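Carbohydrate binding module (Ruminococcus flavefaciens, PDB 4V1K) probably binds plant cell-wall glycans as a non-catalytic module of the cellulosomal family 9 glycoside hydrolase Cel9A. Local coordinates at residues Asn47-Lys52 with Thr123-Val128. Sequence-based numbering, arbitrary orientation. Where two conformers were deposited one is given.
Sequences NISANK and TIDSVV
Ser49 gives its hydroxyl hydrogen to Asp125: OG lies 2.7 Å from OD2, which accepts through its syn lone pair, on the side of the other carboxylate oxygen. A serine suits this place because its short side chain, with OG set between the backbone N and the carbonyl carbon (chi1 70°), puts a donor hydroxyl next to the carboxylate, on the face that Asn47 and Thr123 share. At the other end of the contact the amide of Asn47 reaches across to Ser126, ND2 to OG 2.8 Å, with the hydroxyl 19° out of the amide plane. The two strands, 41-49 and 121-131, are antiparallel neighbours inside a four-stranded sheet, and a classic beta bulge interrupts their pairing: Asp125 and Ser126 both face Asn47. Its carbonyl takes the Asp125 amide, N to O 2.8 Å, whereas the Ser126 amide makes a weak bond at 3.4 Å to the same Asn47 O. The helix-like backbone of Asp125 (psi -41°) inserts the extra residue and lets its carboxylate come over the neighbouring strand. Without a carboxylate at Asp125, as with an alanine here, the Ser49 hydroxyl would probably lose its acceptor and be free to turn. Beyond the bulge, Ser49 and Thr123 form a hydrogen-bonded pair, Thr123 N to Ser49 O 2.8 Å. On the reverse face, the branched chains of Ile48 and Ile124 suit a buried site and touch lightly, CG2 to CG1 4.3 Å; Ile90 and Phe28 pack against them respectively. Farther out, Asn47 OD1 is hydrogen-bonded to Thr89 OG1 on strand 87-93; an amide, having both donor and acceptor, suits this position, and the second bond fixes which end faces Ser126.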
# COMPACT_ATOMS: atom_id res chain seq x y z
N ASN A 47 -8.16 0.58 -0.76
CA ASN A 47 -9.56 0.99 -0.59
C ASN A 47 -9.91 0.97 0.88
O ASN A 47 -9.80 -0.08 1.53
CB ASN A 47 -10.48 0.10 -1.42
CG ASN A 47 -10.19 0.21 -2.89
OD1 ASN A 47 -10.37 1.28 -3.48
ND2 ASN A 47 -9.70 -0.85 -3.49
N ILE A 48 -10.33 2.13 1.38
CA ILE A 48 -10.61 2.26 2.81
C ILE A 48 -12.01 2.78 3.07
O ILE A 48 -12.60 3.45 2.21
CB ILE A 48 -9.58 3.14 3.55
CG1 ILE A 48 -9.61 4.60 3.08
CG2 ILE A 48 -8.17 2.60 3.41
CD1 ILE A 48 -8.79 5.56 3.94
N SER A 49 -12.52 2.50 4.26
CA SER A 49 -13.83 2.97 4.69
C SER A 49 -13.86 3.26 6.17
O SER A 49 -13.00 2.80 6.94
CB SER A 49 -14.91 1.97 4.26
OG SER A 49 -14.85 0.76 4.98
N ALA A 50 -14.86 4.03 6.59
CA ALA A 50 -14.96 4.47 7.97
C ALA A 50 -16.44 4.71 8.28
O ALA A 50 -17.31 4.59 7.40
CB ALA A 50 -14.15 5.74 8.16
N ASN A 51 -16.72 5.02 9.54
CA ASN A 51 -18.07 5.30 9.99
C ASN A 51 -18.44 6.79 9.92
O ASN A 51 -19.53 7.19 10.33
CB ASN A 51 -18.24 4.75 11.41
CG ASN A 51 -18.32 3.23 11.42
OD1 ASN A 51 -18.78 2.63 10.45
ND2 ASN A 51 -17.86 2.62 12.50
N LYS A 52 -17.52 7.60 9.40
CA LYS A 52 -17.73 9.03 9.25
C LYS A 52 -16.86 9.49 8.09
O LYS A 52 -16.08 8.69 7.54
CB LYS A 52 -17.34 9.74 10.55
CG LYS A 52 -15.90 9.50 10.97
CD LYS A 52 -15.60 10.07 12.35
CE LYS A 52 -15.34 11.57 12.26
NZ LYS A 52 -14.68 12.09 13.50
N THR A 123 -11.08 1.11 8.15
CA THR A 123 -10.83 -0.27 7.71
C THR A 123 -10.21 -0.29 6.32
O THR A 123 -10.65 0.45 5.41
CB THR A 123 -12.14 -1.10 7.71
OG1 THR A 123 -12.71 -1.09 9.03
CG2 THR A 123 -11.87 -2.55 7.32
N ILE A 124 -9.16 -1.11 6.18
CA ILE A 124 -8.60 -1.44 4.85
C ILE A 124 -9.45 -2.57 4.29
O ILE A 124 -9.32 -3.77 4.69
CB ILE A 124 -7.09 -1.83 4.94
CG1 ILE A 124 -6.28 -0.66 5.50
CG2 ILE A 124 -6.54 -2.27 3.58
CD1 ILE A 124 -4.83 -1.02 5.82
N ASP A 125 -10.32 -2.20 3.36
CA ASP A 125 -11.24 -3.17 2.77
C ASP A 125 -10.59 -4.03 1.69
O ASP A 125 -10.87 -5.24 1.60
CB ASP A 125 -12.45 -2.46 2.20
CG ASP A 125 -13.29 -1.75 3.27
OD1 ASP A 125 -13.57 -2.34 4.34
OD2 ASP A 125 -13.69 -0.61 3.02
N SER A 126 -9.76 -3.41 0.85
CA SER A 126 -9.02 -4.14 -0.15
C SER A 126 -7.71 -3.46 -0.54
O SER A 126 -7.56 -2.25 -0.35
CB SER A 126 -9.89 -4.39 -1.39
OG SER A 126 -10.30 -3.20 -2.02
N VAL A 127 -6.77 -4.26 -1.07
CA VAL A 127 -5.54 -3.78 -1.67
C VAL A 127 -5.49 -4.40 -3.07
O VAL A 127 -5.70 -5.61 -3.22
CB VAL A 127 -4.28 -4.12 -0.84
CG1 VAL A 127 -3.05 -3.53 -1.52
CG2 VAL A 127 -4.42 -3.64 0.60
N VAL A 128 -5.23 -3.57 -4.08
CA VAL A 128 -5.25 -3.95 -5.49
C VAL A 128 -3.91 -3.66 -6.14
O VAL A 128 -3.38 -2.56 -5.99
CB VAL A 128 -6.37 -3.20 -6.26
CG1 VAL A 128 -6.45 -3.68 -7.70
CG2 VAL A 128 -7.72 -3.44 -5.59